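Local coordinates for gamma-resorcylate decarboxylase (Polaromonas, PDB 4QRO), which probably catalyses the manganese-dependent, non-oxidative decarboxylation of gamma-resorcylate (2,6-dihydroxybenzoate) to resorcinol, at residues A[41-44]-A[45-49]; A[149-152]-A[153-156]; A[265-268]-A[269-273]. All blocks are in the same frame, centred on the assembly; numbering follows the deposited sequence. Where two conformers were deposited one is given.

Contact 1: residues A[41-44]-A[45-49]; sequences DRRV and RLMDE
Leu-46 leans back over Arg-42 one turn earlier: its CD1 sits 4.0 Å from Arg-42 CG and lies over one face of that guanidinium. Arg-42 offers a long flank because its chain runs extended from CG to NE, with CG anti to the backbone N (chi1 176°), and it ends in a salt bridge with Glu-31. Arg-45 has two conformers; in the given one its chain bends at chi3 and tentatively brings the guanidinium over CA and CB of Arg-42. The modelled bridge to Asp-41 is implausibly short, so that pairing is doubtful. Asp-41 does hold the N-cap position, though its carboxylate makes no capping bond; its carbonyl O instead takes the Arg-45 amide at 3.2 Å, opening the first turn. On the inner side Met-47 curls toward the preceding turn, SD 4.4 Å from Val-44 CG2. Asp-48 is an outer residue, its OD1 in a salt bridge with Arg-94. Helix 42-49 thus lies with Arg-43 and Met-47 against strands 52-59 and 95-97, Val-44 reaching Phe-95, while Arg-43 also passes inward to hydrogen-bond the carbonyl groups of Asp-38 and His-10, the latter a manganese ligand.

Contact 2: residues A[149-152]-A[153-156]; sequences PFWE and TVQA
Phe-150 lays one ring face against the CG2 methyl of Val-154, a CH-pi contact with the carbon 3.9 Å from the ring centroid and 30° off the normal. Both belong to helix 148-157, the crossover helix of a beta-alpha-beta unit between parallel strands 125-128 and 161-164 of the (beta/alpha)8 barrel of the amidohydrolase family. The valine methyl can reach the ring because CG2 stands beside its own backbone N, leaning back along the helix, while Phe-150 has CG anti to its N (chi1 162°) and swings its ring forward to meet it. The same methyl also touches Trp-151, 3.9 Å from CE3, so it sits in the corner where the two aromatic side chains meet: Phe-150 CD2 stands 4.0 Å above the indole plane, over its centre. Trp-151 NE1 is spent on the carbonyl of Tyr-142, and the indole ring meets Phe-161 on the next strand. Phe-150, Thr-153 and Val-154 pack on helix 106-118, through Ala-109, Ala-110 and Leu-113 among others. Thr-153 OG1 bends back to the carbonyl of Pro-149 in a weak bond, and Gln-155 OE1 accepts the amide of Ala-211. Gln-155 NE2 donates to a water at 2.8 Å, which in turn donates to Glu-152 O, a carbonyl that also receives the Ala-156 amide.

Contact 3: residues A[265-268]-A[269-273]; sequences FRTQ and TLIDA
Thr-267 CG2 and Ile-271 CD1 meet at 3.7 Å, two methyls one helical turn apart whose side chains cross at a slant. Ile-271 reaches back because CG1 stands beside its backbone N (chi1 -68°), which also brings CG1 to 3.4 Å from Thr-267 O. That carbonyl takes the Ile-271 amide at 2.9 Å. At the start of the helix Thr-269 OG1 comes against the aliphatic part of Arg-266, 3.5 Å from CG, the two side chains crossing at about a right angle. Arg-266 is the N-cap residue, and its carbonyl O receives the amide of Leu-270 in a nearly straight bond, with an angle of 174° at the hydrogen. Helix 267-276 is the crossover of a beta-alpha-beta unit, running between parallel strands 257-260 and 282-283, and Leu-270 packs on Ile-282 of strand 282-283 and on Trp-299 of helix 293-302. The polar ends are fixed from farther out. Thr-267 OG1 is gripped by Trp-299 NE1 and Thr-303 OG1, and also bonds a glycerol, probably from the crystallisation liquor. Much of the remaining polar surface belongs to the dimer: the bend of Arg-266 at chi2 leads its guanidinium away from the helix to a salt bridge with Glu-276 of the second subunit, Gln-268 NE2 donates to Leu-275 O there, and Thr-269 OG1 bonds the Tyr-225 carbonyl of that subunit.

How the contacts relate
All three contacts are short helical stretches of about two turns, two of them at a helix start, and none touches another. Each is partly buried, but contacts 1 and 2 have three exposed residues apiece among those that touch, and contact 3 has none. Contacts 2 and 3 lie on beta-alpha-beta crossover helices of the barrel, on opposite sides of the chain's centre; contact 1 packs on strands 52-59 and 95-97. Contact 1 is rich in charge, and its Arg-43 side chain comes within about 10 Å of the manganese. Contact 2 rests on aromatic and valine packing, with one water joining Glu-152 and Gln-155. Contact 3 alone meets the second subunit, where Arg-266, Gln-268 and Thr-269 bond to it.

Contact 1: residues A[41-44]-A[45-49]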
loop_
_atom_site.group_PDB
_atom_site.type_symbol
_atom_site.label_atom_id
_atom_site.label_comp_id
_atom_site.label_asym_id
_atom_site.label_seq_id
_atom_site.Cartn_x
_atom_site.Cartn_y
_atom_site.Cartn_z
ATOM N N ASP A 41 26.566 -23.511 -7.207
ATOM C CA ASP A 41 27.907 -23.223 -6.686
ATOM C C ASP A 41 27.887 -22.146 -5.607
ATOM O O ASP A 41 27.787 -22.450 -4.428
ATOM C CB ASP A 41 28.871 -22.924 -7.851
ATOM C CG ASP A 41 30.241 -22.408 -7.394
ATOM O OD1 ASP A 41 30.592 -22.559 -6.211
ATOM O OD2 ASP A 41 30.981 -21.843 -8.225
ATOM N N ARG A 42 27.962 -20.892 -5.990
ATOM C CA ARG A 42 28.101 -19.843 -4.979
ATOM C C ARG A 42 26.862 -19.721 -4.091
ATOM O O ARG A 42 26.978 -19.470 -2.885
ATOM C CB ARG A 42 28.449 -18.507 -5.644
ATOM C CG ARG A 42 28.518 -17.333 -4.678
ATOM C CD ARG A 42 29.081 -16.126 -5.393
ATOM N NE ARG A 42 29.016 -14.929 -4.571
ATOM C CZ ARG A 42 28.494 -13.760 -4.950
ATOM N NH1 ARG A 42 28.517 -12.741 -4.095
ATOM N NH2 ARG A 42 27.964 -13.588 -6.169
ATOM N N ARG A 43 25.693 -19.929 -4.692
ATOM C CA ARG A 43 24.426 -19.923 -3.983
ATOM C C ARG A 43 24.428 -20.861 -2.784
ATOM O O ARG A 43 24.029 -20.465 -1.689
ATOM C CB ARG A 43 23.277 -20.279 -4.940
ATOM C CG ARG A 43 21.888 -20.192 -4.325
ATOM C CD ARG A 43 20.790 -20.553 -5.323
ATOM N NE ARG A 43 20.812 -19.707 -6.528
ATOM C CZ ARG A 43 19.791 -18.974 -6.977
ATOM N NH1 ARG A 43 18.603 -18.913 -6.340
ATOM N NH2 ARG A 43 19.972 -18.252 -8.064
ATOM N N VAL A 44 24.918 -22.081 -2.973
ATOM C CA VAL A 44 24.948 -23.039 -1.885
ATOM C C VAL A 44 26.010 -22.662 -0.839
ATOM O O VAL A 44 25.796 -22.803 0.372
ATOM C CB VAL A 44 25.150 -24.476 -2.436
ATOM C CG1 VAL A 44 25.371 -25.482 -1.303
ATOM C CG2 VAL A 44 23.941 -24.853 -3.275
ATOM N N ARG A 45 27.158 -22.177 -1.289
ATOM C CA ARG A 45 28.155 -21.666 -0.366
ATOM C C ARG A 45 27.565 -20.556 0.524
ATOM O O ARG A 45 27.806 -20.525 1.736
ATOM C CB ARG A 45 29.366 -21.177 -1.151
ATOM C CG ARG A 45 30.361 -20.336 -0.385
ATOM C CD ARG A 45 31.596 -20.120 -1.255
ATOM N NE ARG A 45 31.680 -21.158 -2.274
ATOM C CZ ARG A 45 31.637 -20.939 -3.585
ATOM N NH1 ARG A 45 31.699 -21.960 -4.401
ATOM N NH2 ARG A 45 31.547 -19.712 -4.074
ATOM N N LEU A 46 26.797 -19.640 -0.053
ATOM C CA LEU A 46 26.200 -18.553 0.768
ATOM C C LEU A 46 25.144 -19.100 1.738
ATOM O O LEU A 46 25.018 -18.622 2.889
ATOM C CB LEU A 46 25.611 -17.463 -0.113
ATOM C CG LEU A 46 26.684 -16.666 -0.864
ATOM C CD1 LEU A 46 26.013 -15.799 -1.941
ATOM C CD2 LEU A 46 27.562 -15.862 0.090
ATOM N N MET A 47 24.416 -20.117 1.281
ATOM C CA MET A 47 23.454 -20.834 2.122
ATOM C C MET A 47 24.132 -21.446 3.348
ATOM O O MET A 47 23.673 -21.285 4.480
ATOM C CB MET A 47 22.726 -21.907 1.316
ATOM C CG MET A 47 21.626 -21.384 0.393
ATOM S SD MET A 47 21.122 -22.648 -0.796
ATOM C CE MET A 47 20.327 -23.806 0.303
ATOM N N ASP A 48 25.262 -22.101 3.121
ATOM C CA ASP A 48 26.063 -22.662 4.193
ATOM C C ASP A 48 26.566 -21.573 5.123
ATOM O O ASP A 48 26.527 -21.722 6.335
ATOM C CB ASP A 48 27.270 -23.409 3.613
ATOM C CG ASP A 48 26.880 -24.689 2.882
ATOM O OD1 ASP A 48 25.762 -25.211 3.077
ATOM O OD2 ASP A 48 27.712 -25.180 2.086
ATOM N N GLU A 49 27.045 -20.479 4.556
ATOM C CA GLU A 49 27.614 -19.418 5.373
ATOM C C GLU A 49 26.606 -18.589 6.178
ATOM O O GLU A 49 27.003 -17.823 7.055
ATOM C CB GLU A 49 28.463 -18.506 4.500
ATOM C CG GLU A 49 29.738 -19.160 4.001
ATOM C CD GLU A 49 30.450 -18.318 2.953
ATOM O OE1 GLU A 49 29.921 -17.263 2.560
ATOM O OE2 GLU A 49 31.549 -18.716 2.519
#

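Contact 2: residues A[149-152]-A[153-156]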
loop_
_atom_site.group_PDB
_atom_site.type_symbol
_atom_site.label_atom_id
_atom_site.label_comp_id
_atom_site.label_asym_id
_atom_site.label_seq_id
_atom_site.Cartn_x
_atom_site.Cartn_y
_atom_site.Cartn_z
ATOM N N PRO A 149 -11.808 -23.199 -12.163
ATOM C CA PRO A 149 -11.368 -24.606 -12.299
ATOM C C PRO A 149 -9.865 -24.826 -12.061
ATOM O O PRO A 149 -9.467 -25.882 -11.582
ATOM C CB PRO A 149 -11.748 -24.961 -13.751
ATOM C CG PRO A 149 -12.829 -23.989 -14.117
ATOM C CD PRO A 149 -12.516 -22.719 -13.367
ATOM N N PHE A 150 -9.027 -23.855 -12.409
ATOM C CA PHE A 150 -7.611 -23.934 -12.085
ATOM C C PHE A 150 -7.418 -23.968 -10.558
ATOM O O PHE A 150 -6.653 -24.796 -10.048
ATOM C CB PHE A 150 -6.796 -22.774 -12.714
ATOM C CG PHE A 150 -5.448 -22.572 -12.076
ATOM C CD1 PHE A 150 -4.353 -23.307 -12.488
ATOM C CD2 PHE A 150 -5.278 -21.645 -11.052
ATOM C CE1 PHE A 150 -3.105 -23.139 -11.892
ATOM C CE2 PHE A 150 -4.040 -21.489 -10.436
ATOM C CZ PHE A 150 -2.954 -22.237 -10.849
ATOM N N TRP A 151 -8.109 -23.080 -9.840
ATOM C CA TRP A 151 -8.020 -23.042 -8.368
ATOM C C TRP A 151 -8.520 -24.338 -7.741
ATOM O O TRP A 151 -8.011 -24.793 -6.721
ATOM C CB TRP A 151 -8.784 -21.825 -7.824
ATOM C CG TRP A 151 -8.091 -20.503 -8.161
ATOM C CD1 TRP A 151 -8.575 -19.482 -8.944
ATOM C CD2 TRP A 151 -6.794 -20.068 -7.703
ATOM N NE1 TRP A 151 -7.640 -18.465 -9.031
ATOM C CE2 TRP A 151 -6.558 -18.788 -8.259
ATOM C CE3 TRP A 151 -5.819 -20.633 -6.871
ATOM C CZ2 TRP A 151 -5.380 -18.066 -8.010
ATOM C CZ3 TRP A 151 -4.642 -19.921 -6.626
ATOM C CH2 TRP A 151 -4.432 -18.656 -7.197
ATOM N N GLU A 152 -9.525 -24.950 -8.353
ATOM C CA GLU A 152 -10.035 -26.227 -7.839
ATOM C C GLU A 152 -8.908 -27.267 -7.887
ATOM O O GLU A 152 -8.822 -28.127 -6.997
ATOM C CB GLU A 152 -11.242 -26.716 -8.658
ATOM C CG GLU A 152 -11.810 -28.070 -8.225
ATOM C CD GLU A 152 -13.025 -28.474 -9.055
ATOM O OE1 GLU A 152 -13.159 -28.000 -10.204
ATOM O OE2 GLU A 152 -13.854 -29.264 -8.567
ATOM N N THR A 153 -8.074 -27.180 -8.931
ATOM C CA THR A 153 -6.913 -28.059 -9.110
ATOM C C THR A 153 -5.828 -27.759 -8.052
ATOM O O THR A 153 -5.294 -28.675 -7.437
ATOM C CB THR A 153 -6.356 -27.972 -10.561
ATOM O OG1 THR A 153 -7.353 -28.444 -11.478
ATOM C CG2 THR A 153 -5.129 -28.804 -10.733
ATOM N N VAL A 154 -5.540 -26.479 -7.823
ATOM C CA VAL A 154 -4.583 -26.080 -6.786
ATOM C C VAL A 154 -4.999 -26.662 -5.438
ATOM O O VAL A 154 -4.173 -27.275 -4.765
ATOM C CB VAL A 154 -4.428 -24.524 -6.654
ATOM C CG1 VAL A 154 -3.515 -24.178 -5.490
ATOM C CG2 VAL A 154 -3.880 -23.888 -7.931
ATOM N N GLN A 155 -6.274 -26.502 -5.061
ATOM C CA GLN A 155 -6.760 -27.023 -3.768
ATOM C C GLN A 155 -6.716 -28.558 -3.706
ATOM O O GLN A 155 -6.347 -29.127 -2.682
ATOM C CB GLN A 155 -8.179 -26.540 -3.472
ATOM C CG GLN A 155 -8.663 -26.881 -2.072
ATOM C CD GLN A 155 -10.146 -26.613 -1.874
ATOM O OE1 GLN A 155 -10.526 -25.756 -1.074
ATOM N NE2 GLN A 155 -10.992 -27.326 -2.618
ATOM N N ALA A 156 -7.060 -29.222 -4.809
ATOM C CA ALA A 156 -7.011 -30.697 -4.851
ATOM C C ALA A 156 -5.585 -31.226 -4.679
ATOM O O ALA A 156 -5.360 -32.186 -3.950
ATOM C CB ALA A 156 -7.617 -31.212 -6.148
HETATM O O HOH W 1 -10.563 -28.856 -4.929
#

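Contact 3: residues A[265-268]-A[269-273]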
loop_
_atom_site.group_PDB
_atom_site.type_symbol
_atom_site.label_atom_id
_atom_site.label_comp_id
_atom_site.label_asym_id
_atom_site.label_seq_id
_atom_site.Cartn_x
_atom_site.Cartn_y
_atom_site.Cartn_z
ATOM N N PHE A 265 13.278 -6.175 5.457
ATOM C CA PHE A 265 14.047 -6.527 6.651
ATOM C C PHE A 265 13.933 -5.400 7.680
ATOM O O PHE A 265 14.922 -4.689 7.971
ATOM C CB PHE A 265 15.497 -6.759 6.271
ATOM C CG PHE A 265 15.677 -7.634 5.041
ATOM C CD1 PHE A 265 14.943 -8.811 4.889
ATOM C CD2 PHE A 265 16.572 -7.267 4.040
ATOM C CE1 PHE A 265 15.100 -9.606 3.766
ATOM C CE2 PHE A 265 16.742 -8.067 2.906
ATOM C CZ PHE A 265 16.006 -9.226 2.767
ATOM N N ARG A 266 12.715 -5.279 8.203
ATOM C CA ARG A 266 12.314 -4.158 9.049
ATOM C C ARG A 266 11.508 -4.708 10.231
ATOM O O ARG A 266 10.391 -5.264 10.071
ATOM C CB ARG A 266 11.500 -3.163 8.236
ATOM C CG ARG A 266 11.163 -1.869 8.991
ATOM C CD ARG A 266 12.408 -1.158 9.462
ATOM N NE ARG A 266 12.155 0.227 9.869
ATOM C CZ ARG A 266 13.110 1.093 10.175
ATOM N NH1 ARG A 266 14.377 0.697 10.143
ATOM N NH2 ARG A 266 12.798 2.360 10.534
ATOM N N THR A 267 12.086 -4.579 11.418
ATOM C CA THR A 267 11.514 -5.146 12.620
ATOM C C THR A 267 10.141 -4.560 12.928
ATOM O O THR A 267 9.212 -5.307 13.236
ATOM C CB THR A 267 12.482 -4.982 13.805
ATOM O OG1 THR A 267 13.650 -5.764 13.550
ATOM C CG2 THR A 267 11.869 -5.425 15.114
ATOM N N GLN A 268 9.991 -3.238 12.837
ATOM C CA GLN A 268 8.651 -2.648 13.083
ATOM C C GLN A 268 7.568 -3.284 12.207
ATOM O O GLN A 268 6.446 -3.539 12.655
ATOM C CB GLN A 268 8.671 -1.134 12.844
ATOM C CG GLN A 268 9.502 -0.351 13.834
ATOM C CD GLN A 268 10.912 -0.081 13.365
ATOM O OE1 GLN A 268 11.597 -0.961 12.819
ATOM N NE2 GLN A 268 11.382 1.130 13.622
ATOM N N THR A 269 7.899 -3.510 10.939
ATOM C CA THR A 269 6.956 -4.085 9.965
ATOM C C THR A 269 6.641 -5.531 10.310
ATOM O O THR A 269 5.484 -5.929 10.255
ATOM C CB THR A 269 7.558 -3.985 8.558
ATOM O OG1 THR A 269 7.857 -2.608 8.312
ATOM C CG2 THR A 269 6.656 -4.483 7.471
ATOM N N LEU A 270 7.666 -6.317 10.621
ATOM C CA LEU A 270 7.471 -7.678 11.127
ATOM C C LEU A 270 6.557 -7.724 12.360
ATOM O O LEU A 270 5.651 -8.545 12.422
ATOM C CB LEU A 270 8.824 -8.321 11.487
ATOM C CG LEU A 270 8.728 -9.727 12.109
ATOM C CD1 LEU A 270 8.042 -10.691 11.137
ATOM C CD2 LEU A 270 10.109 -10.239 12.516
ATOM N N ILE A 271 6.793 -6.837 13.331
ATOM C CA ILE A 271 5.997 -6.815 14.562
ATOM C C ILE A 271 4.556 -6.469 14.245
ATOM O O ILE A 271 3.645 -7.107 14.784
ATOM C CB ILE A 271 6.571 -5.848 15.623
ATOM C CG1 ILE A 271 7.922 -6.375 16.164
ATOM C CG2 ILE A 271 5.602 -5.636 16.796
ATOM C CD1 ILE A 271 8.638 -5.340 17.013
ATOM N N ASP A 272 4.330 -5.503 13.355
ATOM C CA ASP A 272 2.958 -5.188 12.946
ATOM C C ASP A 272 2.306 -6.423 12.330
ATOM O O ASP A 272 1.169 -6.763 12.646
ATOM C CB ASP A 272 2.928 -4.045 11.947
ATOM C CG ASP A 272 1.522 -3.598 11.619
ATOM O OD1 ASP A 272 0.693 -3.413 12.534
ATOM O OD2 ASP A 272 1.213 -3.471 10.443
ATOM N N ALA A 273 3.017 -7.097 11.437
ATOM C CA ALA A 273 2.417 -8.274 10.804
ATOM C C ALA A 273 2.147 -9.358 11.834
ATOM O O ALA A 273 1.095 -9.991 11.752
ATOM C CB ALA A 273 3.260 -8.801 9.645
#